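Local coordinates for putative phosphatase (Bacteroides thetaiotaomicron, PDB 3KYA), which is a putative phosphatase that binds zinc ions and whose substrate is not established, at residues Y155-I164 / L178-R189; E203-I211 / V223-F234. All coordinates share one frame; numbering follows the deposited sequence.

Contact 1 of 2, residues Y155-I164 / L178-R189. With ZN (zinc ion), chain Y; EDO (1,2-ethanediol), chain M; EDO (1,2-ethanediol), chain B.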
loop_
_atom_site.group_PDB
_atom_site.type_symbol
_atom_site.label_atom_id
_atom_site.label_comp_id
_atom_site.label_asym_id
_atom_site.label_seq_id
_atom_site.Cartn_x
_atom_site.Cartn_y
_atom_site.Cartn_z
ATOM N N TYR A 155 -27.816 18.555 -0.176
ATOM C CA TYR A 155 -29.095 17.977 -0.593
ATOM C C TYR A 155 -29.009 16.454 -0.630
ATOM O O TYR A 155 -27.938 15.860 -0.897
ATOM C CB TYR A 155 -29.532 18.518 -1.967
ATOM C CG TYR A 155 -29.923 19.991 -1.999
ATOM C CD1 TYR A 155 -31.170 20.418 -1.538
ATOM C CD2 TYR A 155 -29.047 20.961 -2.498
ATOM C CE1 TYR A 155 -31.528 21.770 -1.557
ATOM C CE2 TYR A 155 -29.401 22.323 -2.525
ATOM C CZ TYR A 155 -30.654 22.712 -2.067
ATOM O OH TYR A 155 -31.023 24.051 -2.081
ATOM N N ILE A 156 -30.143 15.824 -0.353
ATOM C CA ILE A 156 -30.264 14.377 -0.404
ATOM C C ILE A 156 -31.548 14.004 -1.144
ATOM O O ILE A 156 -32.624 14.551 -0.864
ATOM C CB ILE A 156 -30.211 13.735 1.016
ATOM C CG1 ILE A 156 -30.267 12.200 0.926
ATOM C CG2 ILE A 156 -31.311 14.312 1.948
ATOM C CD1 ILE A 156 -29.908 11.484 2.235
ATOM N N CYS A 157 -31.408 13.106 -2.119
ATOM C CA CYS A 157 -32.536 12.583 -2.868
ATOM C C CYS A 157 -32.635 11.097 -2.574
ATOM O O CYS A 157 -31.620 10.432 -2.270
ATOM C CB CYS A 157 -32.419 12.844 -4.370
ATOM S SG CYS A 157 -31.042 12.060 -5.222
ATOM N N TYR A 158 -33.851 10.580 -2.694
ATOM C CA TYR A 158 -34.154 9.212 -2.308
ATOM C C TYR A 158 -34.932 8.403 -3.318
ATOM O O TYR A 158 -35.876 8.890 -3.923
ATOM C CB TYR A 158 -35.060 9.225 -1.077
ATOM C CG TYR A 158 -34.532 9.929 0.147
ATOM C CD1 TYR A 158 -33.609 9.306 0.977
ATOM C CD2 TYR A 158 -35.006 11.179 0.511
ATOM C CE1 TYR A 158 -33.146 9.920 2.121
ATOM C CE2 TYR A 158 -34.545 11.814 1.672
ATOM C CZ TYR A 158 -33.599 11.178 2.461
ATOM O OH TYR A 158 -33.132 11.781 3.612
ATOM N N ASP A 159 -34.564 7.136 -3.430
ATOM C CA ASP A 159 -35.298 6.197 -4.229
ATOM C C ASP A 159 -36.383 5.614 -3.309
ATOM O O ASP A 159 -36.137 4.627 -2.601
ATOM C CB ASP A 159 -34.337 5.121 -4.753
ATOM C CG ASP A 159 -35.005 4.117 -5.683
ATOM O OD1 ASP A 159 -36.242 4.141 -5.848
ATOM O OD2 ASP A 159 -34.277 3.270 -6.252
ATOM N N GLY A 160 -37.565 6.242 -3.292
ATOM C CA GLY A 160 -38.707 5.815 -2.447
ATOM C C GLY A 160 -39.323 6.862 -1.505
ATOM O O GLY A 160 -40.237 6.539 -0.745
ATOM N N HIS A 161 -38.788 8.088 -1.513
ATOM C CA HIS A 161 -39.306 9.231 -0.716
ATOM C C HIS A 161 -39.334 10.382 -1.715
ATOM O O HIS A 161 -38.294 10.750 -2.254
ATOM C CB HIS A 161 -38.423 9.528 0.487
ATOM C CG HIS A 161 -38.962 10.588 1.391
ATOM N ND1 HIS A 161 -39.916 10.332 2.351
ATOM C CD2 HIS A 161 -38.692 11.915 1.470
ATOM C CE1 HIS A 161 -40.193 11.452 3.001
ATOM N NE2 HIS A 161 -39.471 12.429 2.479
ATOM N N LYS A 162 -40.527 10.959 -1.914
ATOM C CA LYS A 162 -40.761 11.975 -2.967
ATOM C C LYS A 162 -40.486 13.446 -2.614
ATOM O O LYS A 162 -41.110 14.340 -3.181
ATOM C CB LYS A 162 -42.188 11.859 -3.525
ATOM C CG LYS A 162 -42.362 12.681 -4.797
ATOM C CD LYS A 162 -43.734 12.553 -5.423
ATOM C CE LYS A 162 -43.896 13.589 -6.522
ATOM N NZ LYS A 162 -45.252 13.620 -7.121
ATOM N N ALA A 163 -39.683 13.685 -1.593
ATOM C CA ALA A 163 -39.149 15.014 -1.318
ATOM C C ALA A 163 -37.623 14.968 -1.373
ATOM O O ALA A 163 -37.015 13.982 -0.956
ATOM C CB ALA A 163 -39.631 15.522 0.048
ATOM N N ILE A 164 -37.024 16.008 -1.945
ATOM C CA ILE A 164 -35.578 16.201 -1.899
ATOM C C ILE A 164 -35.354 17.077 -0.663
ATOM O O ILE A 164 -35.913 18.167 -0.549
ATOM C CB ILE A 164 -35.022 16.862 -3.173
ATOM C CG1 ILE A 164 -35.123 15.896 -4.353
ATOM C CG2 ILE A 164 -33.552 17.320 -2.970
ATOM C CD1 ILE A 164 -34.785 16.535 -5.694
ATOM N N LEU A 178 -38.180 20.770 -1.482
ATOM C CA LEU A 178 -38.554 20.332 -2.819
ATOM C C LEU A 178 -39.501 19.140 -2.790
ATOM O O LEU A 178 -39.077 17.992 -2.632
ATOM C CB LEU A 178 -37.279 19.996 -3.599
ATOM C CG LEU A 178 -36.368 21.190 -3.900
ATOM C CD1 LEU A 178 -34.924 20.766 -4.161
ATOM C CD2 LEU A 178 -36.953 21.994 -5.080
ATOM N N ASN A 179 -40.794 19.414 -2.938
ATOM C CA ASN A 179 -41.788 18.343 -2.943
ATOM C C ASN A 179 -42.072 17.782 -4.339
ATOM O O ASN A 179 -42.821 16.817 -4.465
ATOM C CB ASN A 179 -43.062 18.795 -2.232
ATOM C CG ASN A 179 -42.850 18.928 -0.747
ATOM O OD1 ASN A 179 -42.677 17.928 -0.040
ATOM N ND2 ASN A 179 -42.818 20.161 -0.261
ATOM N N ILE A 180 -41.461 18.388 -5.361
ATOM C CA ILE A 180 -41.520 17.935 -6.759
ATOM C C ILE A 180 -42.834 17.237 -7.137
ATOM O O ILE A 180 -42.840 16.151 -7.733
ATOM C CB ILE A 180 -40.274 17.038 -7.096
ATOM C CG1 ILE A 180 -40.061 15.954 -6.045
ATOM C CG2 ILE A 180 -39.018 17.877 -7.163
ATOM C CD1 ILE A 180 -38.949 14.946 -6.415
ATOM N N ASN A 181 -43.945 17.897 -6.819
ATOM C CA ASN A 181 -45.277 17.328 -7.039
ATOM C C ASN A 181 -45.575 16.855 -8.463
ATOM O O ASN A 181 -46.338 15.904 -8.639
ATOM C CB ASN A 181 -46.358 18.307 -6.555
ATOM C CG ASN A 181 -46.403 18.414 -5.036
ATOM O OD1 ASN A 181 -46.244 17.415 -4.326
ATOM N ND2 ASN A 181 -46.635 19.613 -4.533
ATOM N N THR A 182 -44.980 17.487 -9.469
ATOM C CA THR A 182 -45.256 17.105 -10.854
ATOM C C THR A 182 -44.469 15.860 -11.298
ATOM O O THR A 182 -44.771 15.305 -12.344
ATOM C CB THR A 182 -45.006 18.266 -11.859
ATOM O OG1 THR A 182 -43.617 18.604 -11.888
ATOM C CG2 THR A 182 -45.831 19.494 -11.487
ATOM N N ILE A 183 -43.466 15.430 -10.525
ATOM C CA ILE A 183 -42.701 14.211 -10.876
ATOM C C ILE A 183 -43.605 12.998 -10.627
ATOM O O ILE A 183 -44.283 12.915 -9.597
ATOM C CB ILE A 183 -41.338 14.149 -10.135
ATOM C CG1 ILE A 183 -40.443 15.277 -10.661
ATOM C CG2 ILE A 183 -40.642 12.804 -10.340
ATOM C CD1 ILE A 183 -39.015 15.287 -10.105
ATOM N N PRO A 184 -43.656 12.057 -11.592
ATOM C CA PRO A 184 -44.588 10.926 -11.544
ATOM C C PRO A 184 -44.193 9.723 -10.705
ATOM O O PRO A 184 -44.852 8.683 -10.787
ATOM C CB PRO A 184 -44.663 10.493 -13.006
ATOM C CG PRO A 184 -43.402 10.898 -13.595
ATOM C CD PRO A 184 -42.909 12.096 -12.858
ATOM N N THR A 185 -43.148 9.853 -9.896
ATOM C CA THR A 185 -42.688 8.743 -9.093
ATOM C C THR A 185 -41.908 9.249 -7.891
ATOM O O THR A 185 -41.497 10.418 -7.850
ATOM C CB THR A 185 -41.745 7.830 -9.916
ATOM O OG1 THR A 185 -41.295 6.746 -9.096
ATOM C CG2 THR A 185 -40.542 8.605 -10.407
ATOM N N ASN A 186 -41.728 8.365 -6.912
ATOM C CA ASN A 186 -40.922 8.679 -5.731
ATOM C C ASN A 186 -39.507 8.075 -5.845
ATOM O O ASN A 186 -38.713 8.139 -4.896
ATOM C CB ASN A 186 -41.642 8.272 -4.429
ATOM C CG ASN A 186 -41.895 6.774 -4.305
ATOM O OD1 ASN A 186 -41.338 5.961 -5.032
ATOM N ND2 ASN A 186 -42.736 6.412 -3.350
ATOM N N ARG A 187 -39.197 7.507 -7.013
ATOM C CA ARG A 187 -37.884 6.916 -7.271
ATOM C C ARG A 187 -36.936 7.982 -7.833
ATOM O O ARG A 187 -36.707 8.047 -9.040
ATOM C CB ARG A 187 -37.999 5.738 -8.244
ATOM C CG ARG A 187 -38.922 4.611 -7.777
ATOM C CD ARG A 187 -38.606 3.331 -8.524
ATOM N NE ARG A 187 -37.261 2.885 -8.167
ATOM C CZ ARG A 187 -36.549 1.977 -8.827
ATOM N NH1 ARG A 187 -37.038 1.385 -9.899
ATOM N NH2 ARG A 187 -35.337 1.666 -8.411
ATOM N N ILE A 188 -36.385 8.809 -6.947
ATOM C CA ILE A 188 -35.463 9.888 -7.322
ATOM C C ILE A 188 -34.045 9.319 -7.213
ATOM O O ILE A 188 -33.675 8.761 -6.181
ATOM C CB ILE A 188 -35.658 11.140 -6.430
ATOM C CG1 ILE A 188 -37.149 11.461 -6.241
ATOM C CG2 ILE A 188 -34.872 12.348 -6.994
ATOM C CD1 ILE A 188 -37.966 11.687 -7.536
ATOM N N ARG A 189 -33.257 9.446 -8.282
ATOM C CA ARG A 189 -31.956 8.775 -8.376
ATOM C C ARG A 189 -30.678 9.622 -8.273
ATOM O O ARG A 189 -29.646 9.115 -7.830
ATOM C CB ARG A 189 -31.917 7.999 -9.699
ATOM C CG ARG A 189 -33.019 6.924 -9.868
ATOM C CD ARG A 189 -32.995 5.846 -8.775
ATOM N NE ARG A 189 -31.664 5.261 -8.578
ATOM C CZ ARG A 189 -31.255 4.045 -8.960
ATOM N NH1 ARG A 189 -32.059 3.191 -9.580
ATOM N NH2 ARG A 189 -30.011 3.660 -8.683
HETATM ZN ZN ZN Y . -40.976 8.575 2.815
HETATM C C1 EDO M . -39.794 21.646 -7.094
HETATM O O1 EDO M . -40.327 21.025 -5.908
HETATM C C2 EDO M . -40.840 22.498 -7.815
HETATM O O2 EDO M . -42.031 21.715 -8.003
HETATM C C1 EDO B . -33.865 -0.365 -12.058
HETATM O O1 EDO B . -34.119 0.570 -10.994
HETATM C C2 EDO B . -34.746 -0.046 -13.262
HETATM O O2 EDO B . -34.241 1.081 -13.982
HETATM O O HOH W 1 -31.531 8.446 -4.610
HETATM O O HOH W 2 -46.339 14.692 -4.794
HETATM O O HOH W 3 -40.014 6.867 2.840
#

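Contact 2 of 2, residues E203-I211 / V223-F234. With ZN (zinc ion), chain C; EDO (1,2-ethanediol), chain N.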
loop_
_atom_site.group_PDB
_atom_site.type_symbol
_atom_site.label_atom_id
_atom_site.label_comp_id
_atom_site.label_asym_id
_atom_site.label_seq_id
_atom_site.Cartn_x
_atom_site.Cartn_y
_atom_site.Cartn_z
ATOM N N GLU A 203 -23.640 29.623 -13.526
ATOM C CA GLU A 203 -23.130 28.453 -12.801
ATOM C C GLU A 203 -24.135 27.975 -11.768
ATOM O O GLU A 203 -24.559 28.753 -10.926
ATOM C CB GLU A 203 -21.823 28.824 -12.094
ATOM C CG GLU A 203 -21.113 27.661 -11.376
ATOM C CD GLU A 203 -20.419 26.693 -12.314
ATOM O OE1 GLU A 203 -20.119 27.065 -13.473
ATOM O OE2 GLU A 203 -20.137 25.556 -11.872
ATOM N N ALA A 204 -24.512 26.702 -11.845
ATOM C CA ALA A 204 -25.462 26.072 -10.906
ATOM C C ALA A 204 -26.808 26.791 -10.759
ATOM O O ALA A 204 -27.432 26.748 -9.701
ATOM C CB ALA A 204 -24.804 25.865 -9.525
ATOM N N GLU A 205 -27.264 27.427 -11.836
ATOM C CA GLU A 205 -28.563 28.076 -11.847
ATOM C C GLU A 205 -29.647 26.997 -11.910
ATOM O O GLU A 205 -30.801 27.244 -11.546
ATOM C CB GLU A 205 -28.680 29.043 -13.037
ATOM C CG GLU A 205 -29.977 29.844 -13.030
ATOM C CD GLU A 205 -30.063 30.951 -14.095
ATOM O OE1 GLU A 205 -29.168 31.064 -14.974
ATOM O OE2 GLU A 205 -31.065 31.712 -14.041
ATOM N N TYR A 206 -29.275 25.800 -12.376
ATOM C CA TYR A 206 -30.210 24.691 -12.493
ATOM C C TYR A 206 -29.755 23.406 -11.800
ATOM O O TYR A 206 -28.613 22.953 -11.977
ATOM C CB TYR A 206 -30.458 24.373 -13.971
ATOM C CG TYR A 206 -31.031 25.550 -14.740
ATOM C CD1 TYR A 206 -30.197 26.530 -15.267
ATOM C CD2 TYR A 206 -32.404 25.697 -14.906
ATOM C CE1 TYR A 206 -30.716 27.624 -15.955
ATOM C CE2 TYR A 206 -32.932 26.791 -15.586
ATOM C CZ TYR A 206 -32.082 27.745 -16.111
ATOM O OH TYR A 206 -32.600 28.831 -16.788
HETATM N N MSE A 207 -30.673 22.835 -11.028
HETATM C CA MSE A 207 -30.510 21.522 -10.416
HETATM C C MSE A 207 -31.080 20.545 -11.429
HETATM O O MSE A 207 -32.188 20.760 -11.929
HETATM C CB MSE A 207 -31.281 21.433 -9.100
HETATM C CG MSE A 207 -31.128 20.084 -8.380
HETATM SE SE MSE A 207 -32.250 19.898 -6.794
HETATM C CE MSE A 207 -31.323 21.060 -5.511
ATOM N N ILE A 208 -30.320 19.493 -11.742
ATOM C CA ILE A 208 -30.702 18.487 -12.727
ATOM C C ILE A 208 -30.965 17.197 -11.961
ATOM O O ILE A 208 -30.066 16.674 -11.300
ATOM C CB ILE A 208 -29.590 18.323 -13.792
ATOM C CG1 ILE A 208 -29.371 19.656 -14.537
ATOM C CG2 ILE A 208 -29.944 17.197 -14.775
ATOM C CD1 ILE A 208 -28.043 19.779 -15.273
ATOM N N VAL A 209 -32.196 16.704 -12.040
ATOM C CA VAL A 209 -32.654 15.569 -11.262
ATOM C C VAL A 209 -33.091 14.383 -12.112
ATOM O O VAL A 209 -34.003 14.509 -12.943
ATOM C CB VAL A 209 -33.854 15.985 -10.383
ATOM C CG1 VAL A 209 -34.381 14.797 -9.583
ATOM C CG2 VAL A 209 -33.468 17.143 -9.467
ATOM N N ALA A 210 -32.453 13.230 -11.877
ATOM C CA ALA A 210 -32.776 11.982 -12.577
ATOM C C ALA A 210 -33.762 11.132 -11.765
ATOM O O ALA A 210 -33.636 11.021 -10.538
ATOM C CB ALA A 210 -31.467 11.167 -12.886
ATOM N N ILE A 211 -34.744 10.534 -12.448
ATOM C CA ILE A 211 -35.743 9.692 -11.799
ATOM C C ILE A 211 -35.839 8.346 -12.542
ATOM O O ILE A 211 -35.495 8.275 -13.713
ATOM C CB ILE A 211 -37.134 10.369 -11.722
ATOM C CG1 ILE A 211 -37.767 10.508 -13.121
ATOM C CG2 ILE A 211 -37.021 11.725 -11.014
ATOM C CD1 ILE A 211 -39.206 10.940 -13.086
ATOM N N VAL A 223 -35.202 12.747 -16.870
ATOM C CA VAL A 223 -34.489 13.869 -16.248
ATOM C C VAL A 223 -35.283 15.189 -16.268
ATOM O O VAL A 223 -35.833 15.597 -17.300
ATOM C CB VAL A 223 -33.125 14.138 -16.949
ATOM C CG1 VAL A 223 -32.288 15.157 -16.150
ATOM C CG2 VAL A 223 -32.329 12.822 -17.198
ATOM N N TYR A 224 -35.313 15.853 -15.113
ATOM C CA TYR A 224 -35.941 17.158 -14.964
ATOM C C TYR A 224 -34.882 18.203 -14.637
ATOM O O TYR A 224 -33.788 17.876 -14.140
ATOM C CB TYR A 224 -36.998 17.139 -13.850
ATOM C CG TYR A 224 -38.237 16.331 -14.165
ATOM C CD1 TYR A 224 -38.264 14.951 -13.982
ATOM C CD2 TYR A 224 -39.391 16.944 -14.644
ATOM C CE1 TYR A 224 -39.406 14.208 -14.271
ATOM C CE2 TYR A 224 -40.535 16.193 -14.943
ATOM C CZ TYR A 224 -40.529 14.830 -14.749
ATOM O OH TYR A 224 -41.653 14.079 -15.044
ATOM N N ILE A 225 -35.229 19.463 -14.890
ATOM C CA ILE A 225 -34.363 20.599 -14.592
ATOM C C ILE A 225 -35.154 21.602 -13.746
ATOM O O ILE A 225 -36.279 21.978 -14.105
ATOM C CB ILE A 225 -33.771 21.201 -15.891
ATOM C CG1 ILE A 225 -32.589 22.111 -15.568
ATOM C CG2 ILE A 225 -34.857 21.943 -16.743
ATOM C CD1 ILE A 225 -31.723 22.465 -16.777
ATOM N N ILE A 226 -34.566 22.020 -12.620
ATOM C CA ILE A 226 -35.207 22.923 -11.648
ATOM C C ILE A 226 -34.416 24.222 -11.518
ATOM O O ILE A 226 -33.247 24.206 -11.163
ATOM C CB ILE A 226 -35.304 22.274 -10.253
ATOM C CG1 ILE A 226 -36.000 20.915 -10.337
ATOM C CG2 ILE A 226 -36.038 23.204 -9.267
ATOM C CD1 ILE A 226 -36.060 20.149 -9.026
ATOM N N LYS A 227 -35.067 25.350 -11.785
ATOM C CA LYS A 227 -34.395 26.645 -11.793
ATOM C C LYS A 227 -34.357 27.315 -10.421
ATOM O O LYS A 227 -35.373 27.411 -9.717
ATOM C CB LYS A 227 -35.085 27.574 -12.788
ATOM C CG LYS A 227 -34.341 28.874 -13.065
ATOM C CD LYS A 227 -35.078 29.706 -14.099
ATOM C CE LYS A 227 -34.264 30.902 -14.520
ATOM N NZ LYS A 227 -35.051 31.737 -15.455
ATOM N N ARG A 228 -33.173 27.796 -10.065
ATOM C CA ARG A 228 -32.955 28.497 -8.819
ATOM C C ARG A 228 -33.844 29.747 -8.765
ATOM O O ARG A 228 -33.992 30.472 -9.763
ATOM C CB ARG A 228 -31.466 28.862 -8.697
ATOM C CG ARG A 228 -31.012 29.348 -7.313
ATOM C CD ARG A 228 -29.521 29.730 -7.314
ATOM N NE ARG A 228 -28.588 28.605 -7.519
ATOM C CZ ARG A 228 -28.035 27.873 -6.545
ATOM N NH1 ARG A 228 -28.332 28.080 -5.260
ATOM N NH2 ARG A 228 -27.196 26.897 -6.861
ATOM N N ASN A 229 -34.448 29.979 -7.601
ATOM C CA ASN A 229 -35.289 31.148 -7.381
ATOM C C ASN A 229 -34.440 32.418 -7.305
ATOM O O ASN A 229 -33.215 32.351 -7.117
ATOM C CB ASN A 229 -36.093 31.009 -6.083
ATOM C CG ASN A 229 -37.116 29.880 -6.134
ATOM O OD1 ASN A 229 -37.824 29.702 -7.136
ATOM N ND2 ASN A 229 -37.212 29.124 -5.048
ATOM N N ALA A 230 -35.102 33.567 -7.445
ATOM C CA ALA A 230 -34.434 34.862 -7.363
ATOM C C ALA A 230 -33.701 35.045 -6.034
ATOM O O ALA A 230 -32.678 35.724 -5.998
ATOM C CB ALA A 230 -35.444 36.033 -7.601
ATOM N N ASP A 231 -34.196 34.445 -4.946
ATOM C CA ASP A 231 -33.515 34.570 -3.652
ATOM C C ASP A 231 -32.418 33.519 -3.430
ATOM O O ASP A 231 -31.892 33.404 -2.318
ATOM C CB ASP A 231 -34.520 34.566 -2.478
ATOM C CG ASP A 231 -35.282 33.256 -2.343
ATOM O OD1 ASP A 231 -34.976 32.280 -3.067
ATOM O OD2 ASP A 231 -36.202 33.207 -1.488
ATOM N N GLY A 232 -32.083 32.736 -4.463
ATOM C CA GLY A 232 -31.018 31.751 -4.365
ATOM C C GLY A 232 -31.421 30.344 -3.943
ATOM O O GLY A 232 -30.605 29.438 -3.972
ATOM N N THR A 233 -32.687 30.149 -3.580
ATOM C CA THR A 233 -33.172 28.850 -3.112
ATOM C C THR A 233 -33.677 27.919 -4.217
ATOM O O THR A 233 -33.947 28.343 -5.341
ATOM C CB THR A 233 -34.358 29.041 -2.123
ATOM O OG1 THR A 233 -35.461 29.690 -2.799
ATOM C CG2 THR A 233 -33.928 29.857 -0.907
ATOM N N PHE A 234 -33.785 26.637 -3.884
ATOM C CA PHE A 234 -34.465 25.668 -4.743
ATOM C C PHE A 234 -35.638 25.163 -3.897
ATOM O O PHE A 234 -35.413 24.482 -2.883
ATOM C CB PHE A 234 -33.603 24.469 -5.145
ATOM C CG PHE A 234 -32.445 24.795 -6.051
ATOM C CD1 PHE A 234 -32.622 24.900 -7.430
ATOM C CD2 PHE A 234 -31.171 24.970 -5.524
ATOM C CE1 PHE A 234 -31.549 25.203 -8.267
ATOM C CE2 PHE A 234 -30.095 25.253 -6.350
ATOM C CZ PHE A 234 -30.286 25.371 -7.732
HETATM ZN ZN ZN C . -30.216 33.716 -14.855
HETATM C C1 EDO N . -30.274 34.690 -10.625
HETATM O O1 EDO N . -29.733 35.009 -9.342
HETATM C C2 EDO N . -31.099 33.419 -10.538
HETATM O O2 EDO N . -30.845 32.730 -9.300
#

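Contact 1 of 2, residues Y155-I164 / L178-R189
Gly160 N donates to Asn186 O at 2.7 Å and Ile188 N to Tyr158 O, while Ile188 CG2 presses on Cys157 CB (3.6 Å). In one of its two conformers, so with some doubt, Lys162 NZ meets Ile183 O at 2.8 Å, Asn181 O and a water shared with Asn181 OD1. CG lies anti to the backbone N (chi1 -168°), and the extended chain runs CG and CD past Thr185 O and brings the amine to the Ile180-Ile183 turn; Ile183 O takes it in the carbonyl plane, Asn181 O from above its plane. Farther along, Arg187 holds the Asp159 carboxylate side-on: NE meets OD1 at 2.8 Å and NH2 meets OD2 at 2.9 Å, the two flat groups 20° apart. Arg189, which pairs with Asp212 and Glu312, sets a guanidinium face toward OD2 without pointing an N-H at it. Ile164 N bonds to Leu178 O where two strands meet. His161 turns away, stacks on Trp122 and binds zinc through ND1 at 2.1 Å. A salt bridge and hydrogen bonds to backbone carbonyls thus tie the linker leaving strand 173-178 to the strand corner, and the two-pronged grip of Arg187, with Arg189 near by, probably favours the ionised form of Asp159.

Contact 2 of 2, residues E203-I211 / V223-F234
The Phe234 ring is covered on one face by Met207, a selenomethionine, and on the other by CG of Arg228, while Ala204 O lies at its edge. Met207 CE sits 4.2 Å from the Phe234 ring centroid, a CH-pi contact, with SE farther out above the same face; a bend at chi3 (-74°) folds the methyl back over the ring. The Arg228 guanidinium in turn has Phe234 CE2 over its centre. At its edge NE and NH2 converge on Ala204 O, at 3.1 and 2.9 Å, both from one face of the carbonyl plane, whereas NH1 serves Gly232 O and a salt bridge to Asp147. A leucine here would probably leave Ala204 O and Gly232 O without these donors and take from Asp147 the charge of this salt bridge. The Tyr224 ring is met at its edge by Ile211 CD1, 3.5 Å from CE1.

Between these groups runs a regular antiparallel hairpin, its strands at 157°, in which Met207 with Ile226 and Val209 with Tyr224 are the hydrogen-bonded pairs. On the face of Tyr206, Ile208 and Ala210, Ile225 CG1 touches Tyr206 CB, and the packing is tight where Ile208 CG2 meets Val223 CG1 at 3.4 Å. The extended Lys227 chain runs alongside the Tyr206 ring and brings CE within 3.3 Å of Glu205 OE2. That oxygen binds zinc at 2.3 Å, and OE1 accepts from Asp202 N, which helps fix the carboxylate.

The hairpin fills the middle of a four-stranded sheet: strand 188-193 borders 206-211, strand 240-246 borders 220-227, and helix 276-284 covers Ile208 and Ile225.

In the fold
Contact 1 closes before contact 2 opens along the chain, and their centres lie about 14 Å apart. The first carries the chain from one antiparallel sheet to the next; the second forms the middle of that next sheet, consistent with successive blades of a beta-propeller. They join where Arg189 N probably bonds to Ala210 O at 2.8 Å, pairing strands 188-193 and 206-211. Pro184 CD packs on Tyr224 OH at 3.2 Å, and Tyr155 OH reaches Phe234 CD2 at 3.6 Å. Each contact holds its own zinc ligand, His161 or Glu205. The zinc ligand His153 lies about 4 Å from Tyr155 and about 6 Å from Arg228, side chain to side chain.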